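Side-chain contacts in THB11 (Chlamydomonas reinhardtii, PDB 6TD7), which binds heme as the globin domain of a longer protein, probably also binds oxygen, and may take part in nitrite reduction: residues A[26-31]-A[52-57]; A[33-36]-A[40-43]; A[62-67]-A[100-105]. All blocks are in the same frame, centred on the assembly; numbering follows the deposited sequence.

Contact 1 of 3, residues A[26-31]-A[52-57]; sequences KVVELF and HLRAKQ. With HEM (protoporphyrin IX containing Fe), chain B; CYN (cyanide ion), chain C.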
loop_
_atom_site.group_PDB
_atom_site.type_symbol
_atom_site.label_atom_id
_atom_site.label_comp_id
_atom_site.label_asym_id
_atom_site.label_seq_id
_atom_site.Cartn_x
_atom_site.Cartn_y
_atom_site.Cartn_z
ATOM N N LYS A 26 -8.560 -5.023 8.934
ATOM C CA LYS A 26 -9.263 -5.837 7.946
ATOM C C LYS A 26 -9.054 -5.319 6.528
ATOM O O LYS A 26 -9.009 -6.119 5.584
ATOM C CB LYS A 26 -10.747 -5.895 8.315
ATOM C CG LYS A 26 -10.982 -6.713 9.580
ATOM C CD LYS A 26 -12.389 -6.632 10.128
ATOM C CE LYS A 26 -12.512 -7.562 11.342
ATOM N NZ LYS A 26 -13.665 -7.256 12.238
ATOM N N VAL A 27 -8.906 -4.005 6.354
ATOM C CA VAL A 27 -8.562 -3.458 5.041
ATOM C C VAL A 27 -7.229 -4.030 4.565
ATOM O O VAL A 27 -7.111 -4.520 3.435
ATOM C CB VAL A 27 -8.519 -1.920 5.096
ATOM C CG1 VAL A 27 -7.841 -1.356 3.853
ATOM C CG2 VAL A 27 -9.920 -1.342 5.243
ATOM N N VAL A 28 -6.202 -3.962 5.416
ATOM C CA VAL A 28 -4.879 -4.439 5.021
ATOM C C VAL A 28 -4.910 -5.934 4.731
ATOM O O VAL A 28 -4.275 -6.411 3.783
ATOM C CB VAL A 28 -3.839 -4.109 6.108
ATOM C CG1 VAL A 28 -2.461 -4.650 5.710
ATOM C CG2 VAL A 28 -3.781 -2.620 6.344
ATOM N N GLU A 29 -5.638 -6.703 5.541
ATOM C CA GLU A 29 -5.670 -8.147 5.325
ATOM C C GLU A 29 -6.375 -8.489 4.018
ATOM O O GLU A 29 -5.942 -9.387 3.287
ATOM C CB GLU A 29 -6.339 -8.843 6.509
ATOM C CG GLU A 29 -5.471 -8.854 7.760
ATOM C CD GLU A 29 -6.211 -9.301 9.009
ATOM O OE1 GLU A 29 -7.455 -9.411 8.973
ATOM O OE2 GLU A 29 -5.539 -9.536 10.035
ATOM N N LEU A 30 -7.459 -7.779 3.705
ATOM C CA LEU A 30 -8.136 -7.990 2.429
ATOM C C LEU A 30 -7.262 -7.538 1.267
ATOM O O LEU A 30 -7.191 -8.216 0.234
ATOM C CB LEU A 30 -9.463 -7.238 2.454
ATOM C CG LEU A 30 -10.431 -7.326 1.284
ATOM C CD1 LEU A 30 -10.675 -8.768 0.887
ATOM C CD2 LEU A 30 -11.727 -6.630 1.699
ATOM N N PHE A 31 -6.601 -6.390 1.417
ATOM C CA PHE A 31 -5.611 -5.946 0.437
ATOM C C PHE A 31 -4.627 -7.060 0.109
ATOM O O PHE A 31 -4.406 -7.383 -1.065
ATOM C CB PHE A 31 -4.892 -4.705 0.981
ATOM C CG PHE A 31 -3.636 -4.334 0.235
ATOM C CD1 PHE A 31 -3.696 -3.779 -1.033
ATOM C CD2 PHE A 31 -2.392 -4.513 0.824
ATOM C CE1 PHE A 31 -2.535 -3.428 -1.711
ATOM C CE2 PHE A 31 -1.226 -4.164 0.154
ATOM C CZ PHE A 31 -1.295 -3.622 -1.113
ATOM N N HIS A 52 5.135 -11.488 7.110
ATOM C CA HIS A 52 6.320 -10.646 7.215
ATOM C C HIS A 52 6.140 -9.367 6.412
ATOM O O HIS A 52 6.517 -8.280 6.865
ATOM C CB HIS A 52 7.544 -11.420 6.737
ATOM C CG HIS A 52 8.820 -10.654 6.864
ATOM N ND1 HIS A 52 9.439 -10.441 8.076
ATOM C CD2 HIS A 52 9.586 -10.036 5.935
ATOM C CE1 HIS A 52 10.536 -9.730 7.888
ATOM N NE2 HIS A 52 10.647 -9.469 6.598
ATOM N N LEU A 53 5.549 -9.480 5.226
ATOM C CA LEU A 53 5.335 -8.314 4.379
ATOM C C LEU A 53 4.409 -7.315 5.056
ATOM O O LEU A 53 4.689 -6.111 5.088
ATOM C CB LEU A 53 4.767 -8.771 3.042
ATOM C CG LEU A 53 4.715 -7.741 1.926
ATOM C CD1 LEU A 53 6.088 -7.131 1.729
ATOM C CD2 LEU A 53 4.206 -8.405 0.647
ATOM N N ARG A 54 3.293 -7.794 5.607
ATOM C CA ARG A 54 2.396 -6.900 6.334
ATOM C C ARG A 54 3.120 -6.231 7.497
ATOM O O ARG A 54 2.942 -5.033 7.742
ATOM C CB ARG A 54 1.170 -7.676 6.820
ATOM C CG ARG A 54 0.179 -6.874 7.675
ATOM C CD ARG A 54 0.531 -6.883 9.164
ATOM N NE ARG A 54 0.931 -8.210 9.618
ATOM C CZ ARG A 54 1.514 -8.464 10.783
ATOM N NH1 ARG A 54 1.764 -7.481 11.639
ATOM N NH2 ARG A 54 1.851 -9.709 11.088
ATOM N N ALA A 55 3.945 -6.990 8.220
ATOM C CA ALA A 55 4.714 -6.398 9.311
ATOM C C ALA A 55 5.595 -5.263 8.801
ATOM O O ALA A 55 5.628 -4.176 9.387
ATOM C CB ALA A 55 5.559 -7.471 9.998
ATOM N N LYS A 56 6.312 -5.502 7.698
ATOM C CA LYS A 56 7.216 -4.488 7.164
ATOM C C LYS A 56 6.466 -3.244 6.697
ATOM O O LYS A 56 7.004 -2.133 6.769
ATOM C CB LYS A 56 8.029 -5.061 5.999
ATOM C CG LYS A 56 9.083 -6.099 6.380
ATOM C CD LYS A 56 9.942 -5.662 7.569
ATOM C CE LYS A 56 10.544 -4.265 7.390
ATOM N NZ LYS A 56 11.110 -3.741 8.672
ATOM N N GLN A 57 5.240 -3.417 6.192
ATOM C CA GLN A 57 4.412 -2.333 5.673
ATOM C C GLN A 57 3.687 -1.571 6.775
ATOM O O GLN A 57 3.101 -0.518 6.496
ATOM C CB GLN A 57 3.385 -2.914 4.682
ATOM C CG GLN A 57 2.620 -1.898 3.832
ATOM C CD GLN A 57 1.220 -2.369 3.429
ATOM O OE1 GLN A 57 0.481 -2.944 4.232
ATOM N NE2 GLN A 57 0.853 -2.111 2.181
HETATM C CHA HEM B . 7.680 -3.473 0.895
HETATM C CHB HEM B . 6.039 -5.818 -3.057
HETATM C CHC HEM B . 2.411 -2.637 -3.620
HETATM C CHD HEM B . 4.312 -0.009 0.062
HETATM C C1A HEM B . 7.546 -4.421 -0.104
HETATM C C2A HEM B . 8.314 -5.643 -0.294
HETATM C C3A HEM B . 7.840 -6.263 -1.381
HETATM C C4A HEM B . 6.763 -5.477 -1.930
HETATM C CMA HEM B . 8.336 -7.600 -1.970
HETATM C CAA HEM B . 9.462 -6.189 0.588
HETATM C CBA HEM B . 10.593 -5.189 0.752
HETATM C CGA HEM B . 11.538 -5.684 1.822
HETATM O O1A HEM B . 12.685 -5.170 1.870
HETATM O O2A HEM B . 11.155 -6.579 2.622
HETATM C C1B HEM B . 4.892 -5.201 -3.513
HETATM C C2B HEM B . 4.037 -5.685 -4.577
HETATM C C3B HEM B . 3.040 -4.813 -4.749
HETATM C C4B HEM B . 3.216 -3.740 -3.792
HETATM C CMB HEM B . 4.256 -6.983 -5.383
HETATM C CAB HEM B . 1.904 -4.961 -5.787
HETATM C CBB HEM B . 1.113 -3.939 -6.122
HETATM C C1C HEM B . 2.625 -1.681 -2.650
HETATM C C2C HEM B . 1.745 -0.570 -2.415
HETATM C C3C HEM B . 2.254 0.166 -1.430
HETATM C C4C HEM B . 3.480 -0.458 -0.954
HETATM C CMC HEM B . 0.455 -0.271 -3.210
HETATM C CAC HEM B . 1.587 1.447 -0.901
HETATM C CBC HEM B . 2.346 2.469 -0.508
HETATM C C1D HEM B . 5.317 -0.758 0.657
HETATM C C2D HEM B . 5.951 -0.481 1.928
HETATM C C3D HEM B . 6.877 -1.425 2.148
HETATM C C4D HEM B . 6.864 -2.358 1.041
HETATM C CMD HEM B . 5.605 0.712 2.844
HETATM C CAD HEM B . 7.778 -1.566 3.387
HETATM C CBD HEM B . 9.040 -0.730 3.326
HETATM C CGD HEM B . 9.647 -0.920 4.690
HETATM O O1D HEM B . 9.451 -0.035 5.564
HETATM O O2D HEM B . 10.293 -1.978 4.907
HETATM N NA HEM B . 6.612 -4.359 -1.127
HETATM N NB HEM B . 4.357 -4.011 -3.052
HETATM N NC HEM B . 3.673 -1.593 -1.733
HETATM N ND HEM B . 5.901 -1.909 0.150
HETATM FE FE HEM B . 5.134 -2.949 -1.392
HETATM C C CYN C . 3.685 -4.058 -0.115
HETATM N N CYN C . 3.323 -4.768 0.723
#
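On the distal side of the heme, where cyanide is bound, Gln57 of helix 50-64 reaches across to Val28 and Phe31 of helix 21-36. Both ends of its amide meet hydrocarbon: NE2 lies 3.6 Å from Phe31 CE2, and OE1 lies 3.7 Å from Val28 CG1. Amide and phenyl planes are only 20° apart, with NE2 approaching the ring obliquely. Gln57 arrives there because its CG stands anti to the backbone N (chi1 -168°) and the rest of the chain is extended, running past Val28 in the opposite direction. The segment axes come no closer than 11.3 Å, at 133° between N-to-C directions, so the contact is made by side chains that span the gap between these two helices of the truncated-globin two-over-two sandwich. Nearer the surface, Val28 CG1 also touches the Arg54 aliphatic chain, 4.0 Å from its CG, and Arg54 bends beyond that point. Shortening Gln57 to an alanine would probably open a gap beside the ligand and leave Phe31 CE2 and the Val28 methyl without this partner. NE2 is also 3.9 Å from cyanide N, which Leu53 CG approaches to 3.5 Å and which Tyr32 OH hydrogen-bonds.

Contact 2 of 3, residues A[33-36]-A[40-43]; sequences RKLY and QLIK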
loop_
_atom_site.group_PDB
_atom_site.type_symbol
_atom_site.label_atom_id
_atom_site.label_comp_id
_atom_site.label_asym_id
_atom_site.label_seq_id
_atom_site.Cartn_x
_atom_site.Cartn_y
_atom_site.Cartn_z
ATOM N N ARG A 33 -4.922 -10.284 0.665
ATOM C CA ARG A 33 -5.608 -11.413 0.046
ATOM C C ARG A 33 -5.774 -11.188 -1.455
ATOM O O ARG A 33 -5.517 -12.090 -2.260
ATOM C CB ARG A 33 -6.959 -11.637 0.720
ATOM C CG ARG A 33 -7.400 -13.089 0.746
ATOM C CD ARG A 33 -8.106 -13.433 2.053
ATOM N NE ARG A 33 -9.364 -12.706 2.183
ATOM C CZ ARG A 33 -9.728 -11.984 3.241
ATOM N NH1 ARG A 33 -8.947 -11.883 4.307
ATOM N NH2 ARG A 33 -10.900 -11.368 3.227
ATOM N N LYS A 34 -6.186 -9.980 -1.849
ATOM C CA LYS A 34 -6.327 -9.671 -3.267
ATOM C C LYS A 34 -4.985 -9.724 -3.990
ATOM O O LYS A 34 -4.895 -10.244 -5.108
ATOM C CB LYS A 34 -6.964 -8.290 -3.431
ATOM C CG LYS A 34 -8.418 -8.227 -2.997
ATOM C CD LYS A 34 -8.855 -6.795 -2.709
ATOM C CE LYS A 34 -10.340 -6.715 -2.396
ATOM N NZ LYS A 34 -11.182 -6.916 -3.611
ATOM N N LEU A 35 -3.933 -9.172 -3.372
ATOM C CA LEU A 35 -2.619 -9.158 -4.005
ATOM C C LEU A 35 -2.164 -10.564 -4.367
ATOM O O LEU A 35 -1.754 -10.832 -5.502
ATOM C CB LEU A 35 -1.578 -8.531 -3.078
ATOM C CG LEU A 35 -1.407 -7.023 -2.911
ATOM C CD1 LEU A 35 -0.018 -6.769 -2.305
ATOM C CD2 LEU A 35 -1.577 -6.249 -4.201
ATOM N N TYR A 36 -2.194 -11.470 -3.388
ATOM C CA TYR A 36 -1.675 -12.817 -3.585
ATOM C C TYR A 36 -2.560 -13.651 -4.496
ATOM O O TYR A 36 -2.106 -14.676 -5.012
ATOM C CB TYR A 36 -1.513 -13.506 -2.228
ATOM C CG TYR A 36 -0.219 -13.165 -1.521
ATOM C CD1 TYR A 36 -0.106 -12.015 -0.752
ATOM C CD2 TYR A 36 0.890 -13.994 -1.626
ATOM C CE1 TYR A 36 1.076 -11.699 -0.109
ATOM C CE2 TYR A 36 2.075 -13.687 -0.983
ATOM C CZ TYR A 36 2.159 -12.541 -0.225
ATOM O OH TYR A 36 3.336 -12.234 0.412
ATOM N N GLN A 40 -0.808 -11.642 -12.040
ATOM C CA GLN A 40 0.314 -10.803 -12.458
ATOM C C GLN A 40 1.198 -10.413 -11.279
ATOM O O GLN A 40 2.413 -10.260 -11.449
ATOM C CB GLN A 40 -0.201 -9.549 -13.176
ATOM C CG GLN A 40 0.836 -8.439 -13.404
ATOM C CD GLN A 40 1.914 -8.798 -14.422
ATOM O OE1 GLN A 40 1.751 -9.721 -15.221
ATOM N NE2 GLN A 40 3.021 -8.054 -14.399
ATOM N N LEU A 41 0.626 -10.256 -10.087
ATOM C CA LEU A 41 1.407 -9.834 -8.932
ATOM C C LEU A 41 2.038 -10.998 -8.184
ATOM O O LEU A 41 3.034 -10.799 -7.481
ATOM C CB LEU A 41 0.531 -9.030 -7.968
ATOM C CG LEU A 41 -0.139 -7.805 -8.595
ATOM C CD1 LEU A 41 -0.962 -7.065 -7.558
ATOM C CD2 LEU A 41 0.886 -6.877 -9.236
ATOM N N ILE A 42 1.495 -12.206 -8.327
ATOM C CA ILE A 42 2.047 -13.346 -7.603
ATOM C C ILE A 42 3.496 -13.592 -8.008
ATOM O O ILE A 42 4.299 -14.081 -7.202
ATOM C CB ILE A 42 1.148 -14.578 -7.838
ATOM C CG1 ILE A 42 1.411 -15.647 -6.775
ATOM C CG2 ILE A 42 1.345 -15.125 -9.250
ATOM C CD1 ILE A 42 1.078 -15.205 -5.361
ATOM N N LYS A 43 3.862 -13.239 -9.249
ATOM C CA LYS A 43 5.255 -13.314 -9.676
ATOM C C LYS A 43 6.195 -12.674 -8.665
ATOM O O LYS A 43 7.345 -13.100 -8.516
ATOM C CB LYS A 43 5.451 -12.598 -11.018
ATOM C CG LYS A 43 4.404 -12.865 -12.080
ATOM C CD LYS A 43 4.761 -12.146 -13.382
ATOM C CE LYS A 43 3.603 -12.181 -14.367
ATOM N NZ LYS A 43 4.031 -11.896 -15.766
#
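Helix 21-36 ends at Tyr36 and the chain turns back at once, bringing the CA atoms of Tyr36 and Ile42 to 5.5 Å and those of Leu35 and Leu41 to 6.4 Å. On the heme-facing side, Leu35 CD2 meets Leu41 CD1 at 3.5 Å, one methyl against another, with the two side chains set at a slant. Leu41 CB also lies 3.8 Å from Leu35 O. Both leucines touch the heme, so this pair forms part of the hydrophobic wall of the globin pocket. The second pair lies nearer the surface. Ile42 CD1 sits close to the carbonyl at the helix end, 3.2 Å from Tyr36 O, and also 3.9 Å from Tyr36 CD2; the two side chains are roughly perpendicular. Ile42 places CG1 anti to its backbone N (chi1 -162°) and bends at chi2, which carries CD1 back to the helix. The phenol is held from elsewhere, its OH hydrogen-bonded to Gln48 O, while Asp38 OD1 accepts the backbone N-H groups of Gln40 and Leu41 within the turn. Across the two segments the contact is thus van der Waals packing of methyl groups against a methyl, a ring and a carbonyl, non-directional and dependent on close fit.

Contact 3 of 3, residues A[62-67]-A[100-105]; sequences SWLFGP and KYFEEA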
loop_
_atom_site.group_PDB
_atom_site.type_symbol
_atom_site.label_atom_id
_atom_site.label_comp_id
_atom_site.label_asym_id
_atom_site.label_seq_id
_atom_site.Cartn_x
_atom_site.Cartn_y
_atom_site.Cartn_z
ATOM N N SER A 62 0.351 2.793 9.337
ATOM C CA SER A 62 0.098 3.606 10.520
ATOM C C SER A 62 0.169 5.091 10.190
ATOM O O SER A 62 -0.659 5.880 10.658
ATOM C CB SER A 62 1.102 3.254 11.618
ATOM O OG SER A 62 0.878 4.007 12.798
ATOM N N TRP A 63 1.167 5.495 9.396
ATOM C CA TRP A 63 1.236 6.873 8.925
ATOM C C TRP A 63 0.040 7.212 8.043
ATOM O O TRP A 63 -0.552 8.292 8.161
ATOM C CB TRP A 63 2.537 7.098 8.146
ATOM C CG TRP A 63 2.524 8.342 7.288
ATOM C CD1 TRP A 63 2.828 9.608 7.688
ATOM C CD2 TRP A 63 2.191 8.433 5.891
ATOM N NE1 TRP A 63 2.705 10.483 6.637
ATOM C CE2 TRP A 63 2.319 9.788 5.522
ATOM C CE3 TRP A 63 1.803 7.502 4.920
ATOM C CZ2 TRP A 63 2.064 10.239 4.223
ATOM C CZ3 TRP A 63 1.553 7.949 3.627
ATOM C CH2 TRP A 63 1.688 9.305 3.292
ATOM N N LEU A 64 -0.332 6.285 7.160
ATOM C CA LEU A 64 -1.347 6.570 6.153
ATOM C C LEU A 64 -2.684 6.933 6.784
ATOM O O LEU A 64 -3.360 7.861 6.324
ATOM C CB LEU A 64 -1.504 5.361 5.235
ATOM C CG LEU A 64 -2.553 5.456 4.132
ATOM C CD1 LEU A 64 -2.149 6.454 3.081
ATOM C CD2 LEU A 64 -2.743 4.082 3.524
ATOM N N PHE A 65 -3.103 6.200 7.811
ATOM C CA PHE A 65 -4.355 6.497 8.495
ATOM C C PHE A 65 -4.158 7.412 9.694
ATOM O O PHE A 65 -5.099 7.625 10.467
ATOM C CB PHE A 65 -5.043 5.196 8.910
ATOM C CG PHE A 65 -5.587 4.412 7.750
ATOM C CD1 PHE A 65 -6.820 4.721 7.204
ATOM C CD2 PHE A 65 -4.854 3.379 7.191
ATOM C CE1 PHE A 65 -7.317 4.002 6.134
ATOM C CE2 PHE A 65 -5.344 2.665 6.118
ATOM C CZ PHE A 65 -6.576 2.974 5.592
ATOM N N GLY A 66 -2.970 7.987 9.845
ATOM C CA GLY A 66 -2.679 8.857 10.953
ATOM C C GLY A 66 -3.022 10.301 10.660
ATOM O O GLY A 66 -3.726 10.623 9.697
ATOM N N PRO A 67 -2.528 11.202 11.500
ATOM C CA PRO A 67 -2.778 12.635 11.307
ATOM C C PRO A 67 -2.421 13.086 9.902
ATOM O O PRO A 67 -1.495 12.547 9.279
ATOM C CB PRO A 67 -1.860 13.288 12.352
ATOM C CG PRO A 67 -1.755 12.269 13.432
ATOM C CD PRO A 67 -1.779 10.928 12.741
ATOM N N LYS A 100 -5.522 -0.264 -6.876
ATOM C CA LYS A 100 -6.896 -0.704 -7.099
ATOM C C LYS A 100 -7.356 -1.626 -5.976
ATOM O O LYS A 100 -8.460 -1.475 -5.440
ATOM C CB LYS A 100 -7.001 -1.408 -8.456
ATOM C CG LYS A 100 -8.391 -1.946 -8.819
ATOM C CD LYS A 100 -8.346 -3.426 -9.226
ATOM C CE LYS A 100 -9.223 -3.718 -10.441
ATOM N NZ LYS A 100 -10.190 -4.820 -10.185
ATOM N N TYR A 101 -6.510 -2.586 -5.595
ATOM C CA TYR A 101 -6.898 -3.565 -4.587
ATOM C C TYR A 101 -7.017 -2.944 -3.199
ATOM O O TYR A 101 -7.870 -3.362 -2.407
ATOM C CB TYR A 101 -5.892 -4.712 -4.567
ATOM C CG TYR A 101 -6.009 -5.648 -5.742
ATOM C CD1 TYR A 101 -7.251 -6.011 -6.243
ATOM C CD2 TYR A 101 -4.879 -6.171 -6.350
ATOM C CE1 TYR A 101 -7.362 -6.870 -7.311
ATOM C CE2 TYR A 101 -4.981 -7.032 -7.420
ATOM C CZ TYR A 101 -6.225 -7.377 -7.897
ATOM O OH TYR A 101 -6.341 -8.233 -8.965
ATOM N N PHE A 102 -6.175 -1.965 -2.879
ATOM C CA PHE A 102 -6.318 -1.285 -1.596
ATOM C C PHE A 102 -7.626 -0.512 -1.553
ATOM O O PHE A 102 -8.332 -0.517 -0.537
ATOM C CB PHE A 102 -5.132 -0.355 -1.359
ATOM C CG PHE A 102 -4.979 0.072 0.065
ATOM C CD1 PHE A 102 -5.660 1.177 0.545
ATOM C CD2 PHE A 102 -4.156 -0.637 0.926
ATOM C CE1 PHE A 102 -5.522 1.567 1.855
ATOM C CE2 PHE A 102 -4.010 -0.247 2.237
ATOM C CZ PHE A 102 -4.698 0.856 2.704
ATOM N N GLU A 103 -7.973 0.141 -2.663
ATOM C CA GLU A 103 -9.244 0.849 -2.755
ATOM C C GLU A 103 -10.425 -0.111 -2.679
ATOM O O GLU A 103 -11.437 0.185 -2.033
ATOM C CB GLU A 103 -9.284 1.648 -4.058
ATOM C CG GLU A 103 -10.555 2.438 -4.288
ATOM C CD GLU A 103 -10.639 2.984 -5.700
ATOM O OE1 GLU A 103 -10.998 4.169 -5.863
ATOM O OE2 GLU A 103 -10.339 2.231 -6.651
ATOM N N GLU A 104 -10.328 -1.260 -3.360
ATOM C CA GLU A 104 -11.391 -2.257 -3.288
ATOM C C GLU A 104 -11.592 -2.746 -1.860
ATOM O O GLU A 104 -12.728 -2.934 -1.410
ATOM C CB GLU A 104 -11.069 -3.444 -4.199
ATOM C CG GLU A 104 -11.191 -3.160 -5.682
ATOM C CD GLU A 104 -10.963 -4.392 -6.544
ATOM O OE1 GLU A 104 -11.107 -4.271 -7.777
ATOM O OE2 GLU A 104 -10.645 -5.474 -6.001
ATOM N N ALA A 105 -10.490 -2.983 -1.141
ATOM C CA ALA A 105 -10.584 -3.424 0.244
ATOM C C ALA A 105 -11.328 -2.407 1.101
ATOM O O ALA A 105 -12.177 -2.779 1.917
ATOM C CB ALA A 105 -9.185 -3.678 0.808
#
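Phe65, Leu64 and Phe102 meet in the hydrophobic core of the truncated-globin sandwich, where the end of helix 50-64 faces helix 92-108. The backbones stay well apart, the nearest CA atoms, those of Leu64 and Phe102, being 12.1 Å from each other, and the side chains bridge the distance by coming from opposite directions.

The aromatic part of the contact is a meeting of rims. Phe65 CE2 lies 3.9 Å from Phe102 CZ, and each of these atoms is near the plane of the other ring, so the phenyl groups touch edge against edge without stacking. Phe65 is the first residue to leave helical geometry after the helix, and its CG, anti to the carbonyl carbon (chi1 -70°), lets the ring end come nearer to helix 92-108 although CB does not point that way. Phe102 instead has CG anti to the backbone N (chi1 -163°), which sends its ring out from helix 92-108 toward its partners. The same ring also packs edge-to-face with Phe31 of helix 21-36.

The aliphatic part comes from Leu64, whose CD2 methyl approaches the same end of Phe102, 3.9 Å from CZ and obliquely to the ring. Helix 113-123 adds to this core: Val119 touches both Leu64 and Phe65, and Met123 touches Leu64 and Phe102. The nearest atoms of the heme and the Phe102 side chain are about 6 Å apart, so this cluster belongs to the protein core close to the pocket.

Polar bonds run within the segments. Gly66 N donates to Trp63 O as the chain leaves the helix. One turn of helix 92-108 is braced by a salt bridge between Lys100 and Glu104. Lys100 NZ reaches Glu104 OE1 at 2.6 Å, on the syn side and 22° out of the carboxylate plane.

Overall arrangement
Helix 21-36 comes first and serves two contacts: residues 26-31 enter contact 1 and residues 33-36 enter contact 2. Contact 2 closes the short turn 37-39 by bringing 40-43 back to the end of helix 21-36, and this turn falls wholly within the longer excursion that contact 1 completes when helix 50-64 returns to helix 21-36. Contact 3 follows in series, starting from the end of helix 50-64 and closing through 77-88 onto helix 92-108. No two loops cross. Helix 92-108 also lies against helix 21-36, with Phe31 and Ala105 joining contacts 1 and 3 and a Lys34-Glu104 salt bridge joining contacts 2 and 3. Together they tie the distal pocket to the globin core.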